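Glycerol Dehydrogenase (Unidentified, PDB 5XN8) probably catalyses the NAD-dependent oxidation of glycerol to dihydroxyacetone, as a metal-dependent member of the iron-containing alcohol dehydrogenase family. Local coordinates at residues 16-21 with 45-50; 24-29 with 53-58; 278-283 with 295-300; 328-333 with 343-348. All blocks are in the same frame, centred on the assembly; numbering follows the deposited sequence.

Contact 1 of 4, residues 16-21 with 45-50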
loop_
_atom_site.group_PDB
_atom_site.type_symbol
_atom_site.label_atom_id
_atom_site.label_comp_id
_atom_site.label_asym_id
_atom_site.label_seq_id
_atom_site.Cartn_x
_atom_site.Cartn_y
_atom_site.Cartn_z
ATOM N N ASP A 16 7.513 -42.841 8.606
ATOM C CA ASP A 16 8.150 -43.960 9.327
ATOM C C ASP A 16 8.765 -43.579 10.687
ATOM O O ASP A 16 9.679 -44.242 11.156
ATOM C CB ASP A 16 9.194 -44.647 8.440
ATOM C CG ASP A 16 8.628 -45.072 7.092
ATOM O OD1 ASP A 16 7.622 -45.818 7.057
ATOM O OD2 ASP A 16 9.183 -44.649 6.054
ATOM N N ALA A 17 8.241 -42.542 11.335
ATOM C CA ALA A 17 8.748 -42.106 12.637
ATOM C C ALA A 17 8.557 -43.148 13.740
ATOM O O ALA A 17 9.338 -43.187 14.689
ATOM C CB ALA A 17 8.111 -40.786 13.044
ATOM N N SER A 18 7.548 -44.002 13.614
ATOM C CA SER A 18 7.280 -45.043 14.611
ATOM C C SER A 18 8.318 -46.185 14.601
ATOM O O SER A 18 8.423 -46.939 15.577
ATOM C CB SER A 18 5.865 -45.601 14.439
ATOM O OG SER A 18 5.596 -46.000 13.099
ATOM N N THR A 19 9.058 -46.306 13.491
ATOM C CA THR A 19 10.164 -47.257 13.352
ATOM C C THR A 19 11.562 -46.607 13.423
ATOM O O THR A 19 12.566 -47.320 13.396
ATOM C CB THR A 19 10.055 -48.013 12.012
ATOM O OG1 THR A 19 9.857 -47.070 10.948
ATOM C CG2 THR A 19 8.893 -49.015 12.058
ATOM N N LEU A 20 11.627 -45.274 13.511
ATOM C CA LEU A 20 12.890 -44.529 13.569
ATOM C C LEU A 20 13.189 -43.860 14.920
ATOM O O LEU A 20 14.286 -43.325 15.103
ATOM C CB LEU A 20 12.903 -43.455 12.468
ATOM C CG LEU A 20 12.982 -43.940 11.022
ATOM C CD1 LEU A 20 12.782 -42.757 10.079
ATOM C CD2 LEU A 20 14.305 -44.642 10.741
ATOM N N PHE A 21 12.245 -43.892 15.856
ATOM C CA PHE A 21 12.383 -43.174 17.137
ATOM C C PHE A 21 13.222 -43.925 18.173
ATOM O O PHE A 21 13.515 -43.369 19.233
ATOM C CB PHE A 21 10.998 -42.811 17.696
ATOM C CG PHE A 21 10.340 -43.903 18.517
ATOM C CD1 PHE A 21 9.669 -44.970 17.913
ATOM C CD2 PHE A 21 10.365 -43.838 19.901
ATOM C CE1 PHE A 21 9.064 -45.953 18.679
ATOM C CE2 PHE A 21 9.769 -44.829 20.677
ATOM C CZ PHE A 21 9.111 -45.883 20.066
ATOM N N GLY A 45 1.604 -51.696 16.066
ATOM C CA GLY A 45 2.303 -52.208 17.242
ATOM C C GLY A 45 3.481 -53.096 16.892
ATOM O O GLY A 45 4.572 -52.936 17.452
ATOM N N ASP A 46 3.262 -54.025 15.961
ATOM C CA ASP A 46 4.302 -54.978 15.556
ATOM C C ASP A 46 5.521 -54.313 14.909
ATOM O O ASP A 46 6.651 -54.774 15.123
ATOM C CB ASP A 46 3.716 -56.055 14.627
ATOM C CG ASP A 46 2.750 -56.988 15.349
ATOM O OD1 ASP A 46 3.137 -57.521 16.412
ATOM O OD2 ASP A 46 1.612 -57.221 14.858
ATOM N N LYS A 47 5.300 -53.241 14.138
ATOM C CA LYS A 47 6.414 -52.474 13.554
ATOM C C LYS A 47 7.228 -51.733 14.614
ATOM O O LYS A 47 8.451 -51.725 14.558
ATOM C CB LYS A 47 5.947 -51.497 12.459
ATOM C CG LYS A 47 5.048 -50.334 12.844
ATOM C CD LYS A 47 4.837 -49.402 11.666
ATOM C CE LYS A 47 4.026 -50.056 10.554
ATOM N NZ LYS A 47 3.618 -49.078 9.511
ATOM N N VAL A 48 6.537 -51.118 15.573
ATOM C CA VAL A 48 7.173 -50.371 16.679
ATOM C C VAL A 48 8.064 -51.277 17.514
ATOM O O VAL A 48 9.188 -50.903 17.846
ATOM C CB VAL A 48 6.115 -49.692 17.592
ATOM C CG1 VAL A 48 6.717 -49.185 18.903
ATOM C CG2 VAL A 48 5.438 -48.547 16.858
ATOM N N LEU A 49 7.552 -52.456 17.852
ATOM C CA LEU A 49 8.314 -53.435 18.619
ATOM C C LEU A 49 9.561 -53.915 17.872
ATOM O O LEU A 49 10.633 -53.999 18.466
ATOM C CB LEU A 49 7.435 -54.631 19.015
ATOM C CG LEU A 49 6.297 -54.341 20.002
ATOM C CD1 LEU A 49 5.324 -55.513 20.066
ATOM C CD2 LEU A 49 6.825 -54.002 21.388
ATOM N N ASN A 50 9.424 -54.215 16.581
ATOM C CA ASN A 50 10.573 -54.628 15.751
ATOM C C ASN A 50 11.653 -53.543 15.654
ATOM O O ASN A 50 12.846 -53.850 15.661
ATOM C CB ASN A 50 10.135 -55.031 14.336
ATOM C CG ASN A 50 9.449 -56.393 14.287
ATOM O OD1 ASN A 50 9.585 -57.225 15.196
ATOM N ND2 ASN A 50 8.711 -56.632 13.207
HETATM O O HOH W 1 10.505 -48.568 16.937
#
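V48 does most of the packing here, offering one methyl to S18 and the other to F21. Its CG2 packs methyl to carbonyl, 3.6 Å from S18 O, and also touches S18 CB. On the other branch, the contact is apolar: CG1 meets the F21 ring at the edge, near the ring plane, 4.0 Å from CE1. With chi1 of F21 at 86°, CG stands between the backbone N and the carbonyl carbon, which swings the ring toward helix 38-54. T19 CG2 makes a further van der Waals contact, lying over K47 O at 3.7 Å and touching K47 CB; farther along the lysine chain, CD passes S18 OG.

Polar links run through water and within segment 16-21, at the start of the weakly bonded helix 17-20. One water donates to both S18 O and V48 O, 3.0 and 2.8 Å away, and so joins the two backbones. D16 O accepts from T19 N and, at 2.8 Å, from T19 OG1, both arriving from the same face of its carbonyl plane. S18 OG is bonded to D153, at the end of strand 149-153.

The contact joins helices of the dinucleotide-binding domain of this family, with the side chain of S18 about 7 Å from that of T116, a probable NAD(+)-binding residue.

Contact 2 of 4, residues 24-29 with 53-58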
loop_
_atom_site.group_PDB
_atom_site.type_symbol
_atom_site.label_atom_id
_atom_site.label_comp_id
_atom_site.label_asym_id
_atom_site.label_seq_id
_atom_site.Cartn_x
_atom_site.Cartn_y
_atom_site.Cartn_z
ATOM N N TYR A 24 16.527 -42.304 19.786
ATOM C CA TYR A 24 16.332 -41.346 20.871
ATOM C C TYR A 24 15.764 -42.017 22.123
ATOM O O TYR A 24 16.105 -41.631 23.242
ATOM C CB TYR A 24 15.417 -40.202 20.431
ATOM C CG TYR A 24 15.897 -39.447 19.200
ATOM C CD1 TYR A 24 15.567 -39.887 17.927
ATOM C CD2 TYR A 24 16.647 -38.267 19.312
ATOM C CE1 TYR A 24 15.969 -39.191 16.789
ATOM C CE2 TYR A 24 17.063 -37.567 18.192
ATOM C CZ TYR A 24 16.725 -38.030 16.926
ATOM O OH TYR A 24 17.125 -37.345 15.797
ATOM N N ALA A 25 14.901 -43.016 21.929
ATOM C CA ALA A 25 14.283 -43.755 23.035
ATOM C C ALA A 25 15.297 -44.551 23.847
ATOM O O ALA A 25 15.206 -44.603 25.072
ATOM C CB ALA A 25 13.193 -44.679 22.503
ATOM N N LYS A 26 16.265 -45.154 23.159
ATOM C CA LYS A 26 17.380 -45.875 23.795
ATOM C C LYS A 26 18.047 -45.112 24.953
ATOM O O LYS A 26 18.411 -45.723 25.964
ATOM C CB LYS A 26 18.420 -46.247 22.734
ATOM C CG LYS A 26 19.649 -46.995 23.251
ATOM C CD LYS A 26 20.538 -47.601 22.164
ATOM C CE LYS A 26 20.296 -47.112 20.727
ATOM N NZ LYS A 26 20.878 -48.070 19.750
ATOM N N ASN A 27 18.207 -43.797 24.797
ATOM C CA ASN A 27 18.795 -42.937 25.837
ATOM C C ASN A 27 17.863 -42.640 27.020
ATOM O O ASN A 27 18.333 -42.189 28.066
ATOM C CB ASN A 27 19.272 -41.603 25.229
ATOM C CG ASN A 27 20.365 -41.787 24.189
ATOM O OD1 ASN A 27 20.210 -41.394 23.037
ATOM N ND2 ASN A 27 21.467 -42.387 24.589
ATOM N N LEU A 28 16.556 -42.861 26.860
ATOM C CA LEU A 28 15.588 -42.664 27.958
ATOM C C LEU A 28 15.525 -43.862 28.901
ATOM O O LEU A 28 15.435 -43.694 30.121
ATOM C CB LEU A 28 14.176 -42.366 27.430
ATOM C CG LEU A 28 13.892 -40.981 26.843
ATOM C CD1 LEU A 28 12.477 -40.939 26.307
ATOM C CD2 LEU A 28 14.111 -39.884 27.876
ATOM N N ALA A 29 15.553 -45.068 28.337
ATOM C CA ALA A 29 15.500 -46.297 29.122
ATOM C C ALA A 29 16.001 -47.488 28.322
ATOM O O ALA A 29 16.020 -47.461 27.088
ATOM C CB ALA A 29 14.080 -46.550 29.600
ATOM N N HIS A 53 13.385 -53.191 19.085
ATOM C CA HIS A 53 14.285 -54.351 19.170
ATOM C C HIS A 53 15.575 -54.129 18.369
ATOM O O HIS A 53 16.659 -54.481 18.841
ATOM C CB HIS A 53 13.586 -55.643 18.702
ATOM C CG HIS A 53 12.651 -56.242 19.710
ATOM N ND1 HIS A 53 12.998 -56.452 21.029
ATOM C CD2 HIS A 53 11.388 -56.718 19.577
ATOM C CE1 HIS A 53 11.982 -57.005 21.669
ATOM N NE2 HIS A 53 10.994 -57.178 20.810
ATOM N N SER A 54 15.465 -53.531 17.181
ATOM C CA SER A 54 16.635 -53.281 16.326
ATOM C C SER A 54 17.649 -52.296 16.927
ATOM O O SER A 54 18.825 -52.336 16.560
ATOM C CB SER A 54 16.212 -52.828 14.923
ATOM O OG SER A 54 15.697 -51.508 14.931
ATOM N N HIS A 55 17.204 -51.424 17.837
ATOM C CA HIS A 55 18.126 -50.605 18.648
ATOM C C HIS A 55 18.442 -51.216 20.030
ATOM O O HIS A 55 18.860 -50.496 20.937
ATOM C CB HIS A 55 17.602 -49.168 18.825
ATOM C CG HIS A 55 17.400 -48.421 17.542
ATOM N ND1 HIS A 55 16.196 -48.432 16.876
ATOM C CD2 HIS A 55 18.219 -47.610 16.828
ATOM C CE1 HIS A 55 16.283 -47.672 15.796
ATOM N NE2 HIS A 55 17.502 -47.166 15.742
ATOM N N ASP A 56 18.264 -52.529 20.185
ATOM C CA ASP A 56 18.594 -53.249 21.426
ATOM C C ASP A 56 17.863 -52.684 22.655
ATOM O O ASP A 56 18.480 -52.197 23.603
ATOM C CB ASP A 56 20.118 -53.273 21.634
ATOM C CG ASP A 56 20.570 -54.366 22.594
ATOM O OD1 ASP A 56 20.240 -55.549 22.362
ATOM O OD2 ASP A 56 21.248 -54.028 23.593
ATOM N N ILE A 57 16.538 -52.744 22.600
ATOM C CA ILE A 57 15.674 -52.315 23.701
ATOM C C ILE A 57 14.717 -53.466 23.996
ATOM O O ILE A 57 14.043 -53.956 23.097
ATOM C CB ILE A 57 14.886 -51.026 23.341
ATOM C CG1 ILE A 57 15.841 -49.931 22.845
ATOM C CG2 ILE A 57 14.080 -50.514 24.534
ATOM C CD1 ILE A 57 15.182 -48.602 22.572
ATOM N N SER A 58 14.681 -53.893 25.255
ATOM C CA SER A 58 13.806 -54.985 25.702
ATOM C C SER A 58 12.374 -54.469 25.835
ATOM O O SER A 58 12.166 -53.353 26.301
ATOM C CB SER A 58 14.299 -55.545 27.041
ATOM O OG SER A 58 13.431 -56.549 27.537
#
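The imidazole of H55 receives K26 at its edge, near the ring plane: the ammonium comes up beside the root of the ring, with NZ 3.6 Å from H55 CB and 4.0 Å from H55 CD2. It is therefore no cation-pi contact over a face. The ring itself is tied back to the end of helix 38-54, which it follows, by a hydrogen bond between ND1 and G51 O.

The two side chains cross at about a right angle. K26 runs out with CG anti to the backbone N (chi1 180°), then bends at chi3, which at 14° is nearly eclipsed, and this brings NZ to 3.4 Å from H55 O in a weak hydrogen bond. CD and CE brush the same carbonyl oxygen.

I57 makes the apolar part of the contact. Its CD1 presses on the backbone where A25 passes into K26, 3.7 Å from K26 N, while A25 CB stands 4.4 Å from the same methyl. I57 also packs on F32 of strand 31-36, so segment 24-29 is joined through it to the sheet.

Chemically, buried apolar packing by I57 and A25 lies next to an exposed lysine whose polar grip is slight, so the hydrophobic part probably contributes more to holding the segments together.

Contact 3 of 4, residues 278-283 with 295-300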
loop_
_atom_site.group_PDB
_atom_site.type_symbol
_atom_site.label_atom_id
_atom_site.label_comp_id
_atom_site.label_asym_id
_atom_site.label_seq_id
_atom_site.Cartn_x
_atom_site.Cartn_y
_atom_site.Cartn_z
ATOM N N GLY A 278 -17.553 -23.594 19.201
ATOM C CA GLY A 278 -17.240 -22.816 20.393
ATOM C C GLY A 278 -16.328 -21.626 20.150
ATOM O O GLY A 278 -16.472 -20.603 20.812
ATOM N N THR A 279 -15.398 -21.768 19.209
ATOM C CA THR A 279 -14.554 -20.661 18.758
ATOM C C THR A 279 -15.375 -19.570 18.088
ATOM O O THR A 279 -15.133 -18.377 18.306
ATOM C CB THR A 279 -13.479 -21.150 17.772
ATOM O OG1 THR A 279 -12.701 -22.166 18.403
ATOM C CG2 THR A 279 -12.546 -20.017 17.345
ATOM N N LEU A 280 -16.327 -19.985 17.266
ATOM C CA LEU A 280 -17.241 -19.060 16.604
ATOM C C LEU A 280 -18.101 -18.301 17.595
ATOM O O LEU A 280 -18.337 -17.100 17.430
ATOM C CB LEU A 280 -18.113 -19.790 15.566
ATOM C CG LEU A 280 -17.633 -19.544 14.130
ATOM C CD1 LEU A 280 -17.974 -20.731 13.217
ATOM C CD2 LEU A 280 -18.177 -18.208 13.623
ATOM N N ALA A 281 -18.551 -19.003 18.633
ATOM C CA ALA A 281 -19.260 -18.370 19.742
ATOM C C ALA A 281 -18.366 -17.374 20.487
ATOM O O ALA A 281 -18.836 -16.317 20.889
ATOM C CB ALA A 281 -19.792 -19.428 20.696
ATOM N N GLN A 282 -17.091 -17.712 20.675
ATOM C CA GLN A 282 -16.136 -16.795 21.315
ATOM C C GLN A 282 -15.909 -15.516 20.502
ATOM O O GLN A 282 -15.757 -14.449 21.089
ATOM C CB GLN A 282 -14.796 -17.483 21.608
ATOM C CG GLN A 282 -13.794 -16.570 22.325
ATOM C CD GLN A 282 -12.467 -17.224 22.603
ATOM O OE1 GLN A 282 -12.396 -18.356 23.066
ATOM N NE2 GLN A 282 -11.400 -16.502 22.341
ATOM N N LEU A 283 -15.898 -15.615 19.172
ATOM C CA LEU A 283 -15.723 -14.436 18.311
ATOM C C LEU A 283 -16.854 -13.420 18.453
ATOM O O LEU A 283 -16.619 -12.213 18.495
ATOM C CB LEU A 283 -15.609 -14.845 16.839
ATOM C CG LEU A 283 -14.422 -15.691 16.393
ATOM C CD1 LEU A 283 -14.528 -15.945 14.899
ATOM C CD2 LEU A 283 -13.098 -15.048 16.751
ATOM N N THR A 295 -13.558 -15.145 7.793
ATOM C CA THR A 295 -12.424 -16.033 7.530
ATOM C C THR A 295 -12.546 -17.370 8.278
ATOM O O THR A 295 -12.183 -18.415 7.734
ATOM C CB THR A 295 -11.036 -15.394 7.815
ATOM O OG1 THR A 295 -10.153 -16.444 8.227
ATOM C CG2 THR A 295 -11.006 -14.408 8.905
ATOM N N VAL A 296 -13.067 -17.331 9.507
ATOM C CA VAL A 296 -13.273 -18.531 10.319
ATOM C C VAL A 296 -14.469 -19.348 9.814
ATOM O O VAL A 296 -14.388 -20.572 9.716
ATOM C CB VAL A 296 -13.442 -18.181 11.811
ATOM C CG1 VAL A 296 -13.819 -19.410 12.635
ATOM C CG2 VAL A 296 -12.158 -17.577 12.348
ATOM N N LEU A 297 -15.577 -18.678 9.526
ATOM C CA LEU A 297 -16.722 -19.319 8.889
ATOM C C LEU A 297 -16.316 -19.981 7.563
ATOM O O LEU A 297 -16.656 -21.146 7.306
ATOM C CB LEU A 297 -17.826 -18.297 8.611
ATOM C CG LEU A 297 -18.694 -17.809 9.763
ATOM C CD1 LEU A 297 -19.548 -16.653 9.274
ATOM C CD2 LEU A 297 -19.563 -18.921 10.371
ATOM N N GLY A 298 -15.583 -19.228 6.742
ATOM C CA GLY A 298 -15.075 -19.710 5.465
ATOM C C GLY A 298 -14.170 -20.907 5.587
ATOM O O GLY A 298 -14.296 -21.854 4.822
ATOM N N PHE A 299 -13.276 -20.875 6.568
ATOM C CA PHE A 299 -12.402 -22.013 6.867
ATOM C C PHE A 299 -13.214 -23.235 7.278
ATOM O O PHE A 299 -13.047 -24.311 6.688
ATOM C CB PHE A 299 -11.394 -21.660 7.964
ATOM C CG PHE A 299 -10.552 -22.822 8.410
ATOM C CD1 PHE A 299 -9.432 -23.203 7.679
ATOM C CD2 PHE A 299 -10.874 -23.534 9.563
ATOM C CE1 PHE A 299 -8.667 -24.290 8.061
ATOM C CE2 PHE A 299 -10.104 -24.613 9.963
ATOM C CZ PHE A 299 -9.000 -24.992 9.206
ATOM N N CYS A 300 -14.079 -23.062 8.280
ATOM C CA CYS A 300 -14.926 -24.150 8.792
ATOM C C CYS A 300 -15.808 -24.814 7.710
ATOM O O CYS A 300 -15.825 -26.034 7.599
ATOM C CB CYS A 300 -15.808 -23.659 9.960
ATOM S SG CYS A 300 -14.989 -23.432 11.549
#
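L280 and L297 make the tight end of this helix pair. Their side chains cross at about a right angle, and L297 CD2 is wedged against both methyls of L280, 3.6 Å from CD2 and 3.7 Å from CD1. The L280 chi1 of -103° lies well off a staggered value and carries the fork over toward L297. Next to it, L283 and V296 reach toward each other tip to tip, L283 CD1 coming to 3.8 Å from V296 CG2; F177 of helix 162-185 backs L283, and Y207 of helix 197-223 lies on V296.

The frame is an antiparallel pair of helices, 271-285 and 290-303, neighbours in the all-helical, metal-binding part of the enzyme; the segment axes approach to 10.8 Å at an angle of 167°. That spacing is wide, and leucine and valine side chains bridge it with no hydrogen bond across. H271, a ligand of the bound zinc, starts the first helix.

Elsewhere the fit is looser. The side chains of L280 and V296 slide past each other in opposite directions, with L280 CG 4.1 Å from V296 CG1, and C300 SG stands off at 4.4 Å from L280 CD1. Even this slacker end is shut off from water: V307 touches both L280 and C300, and all five touching residues are buried.

Contact 4 of 4, residues 328-333 with 343-348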
loop_
_atom_site.group_PDB
_atom_site.type_symbol
_atom_site.label_atom_id
_atom_site.label_comp_id
_atom_site.label_asym_id
_atom_site.label_seq_id
_atom_site.Cartn_x
_atom_site.Cartn_y
_atom_site.Cartn_z
ATOM N N ALA A 328 -23.744 -24.080 32.355
ATOM C CA ALA A 328 -22.666 -25.040 32.567
ATOM C C ALA A 328 -21.317 -24.520 32.060
ATOM O O ALA A 328 -20.276 -24.898 32.597
ATOM C CB ALA A 328 -23.007 -26.376 31.920
ATOM N N THR A 329 -21.349 -23.660 31.037
ATOM C CA THR A 329 -20.166 -22.950 30.541
ATOM C C THR A 329 -19.559 -22.022 31.595
ATOM O O THR A 329 -18.339 -21.963 31.732
ATOM C CB THR A 329 -20.499 -22.106 29.282
ATOM O OG1 THR A 329 -21.024 -22.947 28.256
ATOM C CG2 THR A 329 -19.262 -21.400 28.727
ATOM N N CYS A 330 -20.409 -21.297 32.321
ATOM C CA CYS A 330 -19.959 -20.299 33.312
ATOM C C CYS A 330 -19.782 -20.851 34.731
ATOM O O CYS A 330 -19.616 -20.079 35.674
ATOM C CB CYS A 330 -20.932 -19.116 33.318
ATOM S SG CYS A 330 -20.977 -18.269 31.728
ATOM N N ALA A 331 -19.804 -22.176 34.879
ATOM C CA ALA A 331 -19.591 -22.829 36.165
ATOM C C ALA A 331 -18.241 -22.452 36.773
ATOM O O ALA A 331 -17.282 -22.185 36.058
ATOM C CB ALA A 331 -19.691 -24.341 36.007
ATOM N N GLU A 332 -18.180 -22.447 38.099
ATOM C CA GLU A 332 -16.955 -22.103 38.812
ATOM C C GLU A 332 -15.820 -23.062 38.429
ATOM O O GLU A 332 -16.000 -24.283 38.437
ATOM C CB GLU A 332 -17.187 -22.127 40.322
ATOM C CG GLU A 332 -16.066 -21.481 41.130
ATOM C CD GLU A 332 -16.031 -21.937 42.577
ATOM O OE1 GLU A 332 -16.188 -23.152 42.839
ATOM O OE2 GLU A 332 -15.821 -21.079 43.458
ATOM N N GLY A 333 -14.670 -22.492 38.076
ATOM C CA GLY A 333 -13.506 -23.259 37.639
ATOM C C GLY A 333 -13.329 -23.325 36.134
ATOM O O GLY A 333 -12.273 -23.751 35.659
ATOM N N VAL A 343 -18.138 -12.076 31.849
ATOM C CA VAL A 343 -19.008 -13.028 31.157
ATOM C C VAL A 343 -20.101 -13.503 32.112
ATOM O O VAL A 343 -19.824 -13.820 33.269
ATOM C CB VAL A 343 -18.236 -14.259 30.620
ATOM C CG1 VAL A 343 -19.185 -15.179 29.851
ATOM C CG2 VAL A 343 -17.046 -13.841 29.749
ATOM N N THR A 344 -21.338 -13.546 31.606
ATOM C CA THR A 344 -22.499 -14.056 32.347
ATOM C C THR A 344 -23.171 -15.152 31.519
ATOM O O THR A 344 -22.971 -15.213 30.300
ATOM C CB THR A 344 -23.512 -12.925 32.666
ATOM O OG1 THR A 344 -24.592 -13.431 33.453
ATOM C CG2 THR A 344 -24.084 -12.284 31.437
ATOM N N PRO A 345 -23.960 -16.037 32.168
ATOM C CA PRO A 345 -24.691 -17.039 31.376
ATOM C C PRO A 345 -25.612 -16.447 30.302
ATOM O O PRO A 345 -25.836 -17.093 29.284
ATOM C CB PRO A 345 -25.501 -17.795 32.435
ATOM C CG PRO A 345 -24.698 -17.666 33.677
ATOM C CD PRO A 345 -24.115 -16.283 33.619
ATOM N N GLU A 346 -26.127 -15.234 30.527
ATOM C CA GLU A 346 -26.939 -14.526 29.521
ATOM C C GLU A 346 -26.132 -14.163 28.269
ATOM O O GLU A 346 -26.630 -14.286 27.153
ATOM C CB GLU A 346 -27.574 -13.251 30.107
ATOM C CG GLU A 346 -28.654 -13.483 31.161
ATOM C CD GLU A 346 -28.144 -13.622 32.598
ATOM O OE1 GLU A 346 -26.917 -13.830 32.814
ATOM O OE2 GLU A 346 -28.990 -13.558 33.514
ATOM N N GLN A 347 -24.888 -13.739 28.450
ATOM C CA GLN A 347 -24.071 -13.266 27.329
ATOM C C GLN A 347 -23.416 -14.422 26.548
ATOM O O GLN A 347 -23.083 -14.239 25.375
ATOM C CB GLN A 347 -23.080 -12.175 27.766
ATOM C CG GLN A 347 -21.615 -12.555 27.877
ATOM C CD GLN A 347 -20.745 -11.399 28.370
ATOM O OE1 GLN A 347 -21.198 -10.548 29.164
ATOM N NE2 GLN A 347 -19.470 -11.360 27.923
ATOM N N VAL A 348 -23.236 -15.586 27.179
ATOM C CA VAL A 348 -22.861 -16.816 26.442
ATOM C C VAL A 348 -24.058 -17.378 25.634
ATOM O O VAL A 348 -23.881 -17.825 24.504
ATOM C CB VAL A 348 -22.249 -17.897 27.383
ATOM C CG1 VAL A 348 -22.164 -19.280 26.737
ATOM C CG2 VAL A 348 -20.866 -17.470 27.836
#
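C330 is the bump in this contact, its sulfur entering a hollow formed by V343, T344, P345 and V348. SG lies 3.8 Å from both T344 C and P345 N, so it rests against the peptide link that leads into helix 345-363. Two valine methyls close around it: V343 CG1 and V348 CG2, each 4.0 Å from SG. The chi1 of C330, -62°, sets SG anti to the carbonyl carbon and directs it into this pocket, while C330 CB meets the proline ring at CG, 4.1 Å away.

A second, shallower fit lies alongside. V348 turns its other methyl, CG1, to the T329 side chain, which it crosses obliquely at 4.1 Å from T329 CG2. V348 is thus shared, one branch to the cysteine and one to the threonine. The hydroxyl of T329 is engaged elsewhere, bonded to V325 O one turn back in its own helix, and I336 of the intervening loop touches T329, V343 and V348, filling in beside the pocket.

No hydrogen bond joins the segments; the fit across them rests on van der Waals packing. C330 is the first residue to leave helix 318-329, and T344 occupies the N-cap position of helix 345-363. The C-terminal end of one helix thus packs on the N-terminal end of the next across the loop that joins them, in the helical part of the enzyme, with T329 also packing on A255 and I256, beside the zinc ligand H254.

From the N terminus, segment 16-21 comes first and 24-29 next; the chain then runs through strand 31-36 into helix 38-54, where 45-50 closes contact 1, and 53-58, which runs from the end of that helix to strand 58-63, closes contact 2. These two loops cross, since their segments alternate, and together they tie the 17-25 helical turns to helix 38-54 and the link after it, within the nucleotide-binding part. Both also touch a second subunit. Contacts 3 and 4 follow in series without nesting, each closing a short loop between successive helices. Their centres lie about 20 Å apart in the helical, zinc-binding part, across the chain's centre from the first pair.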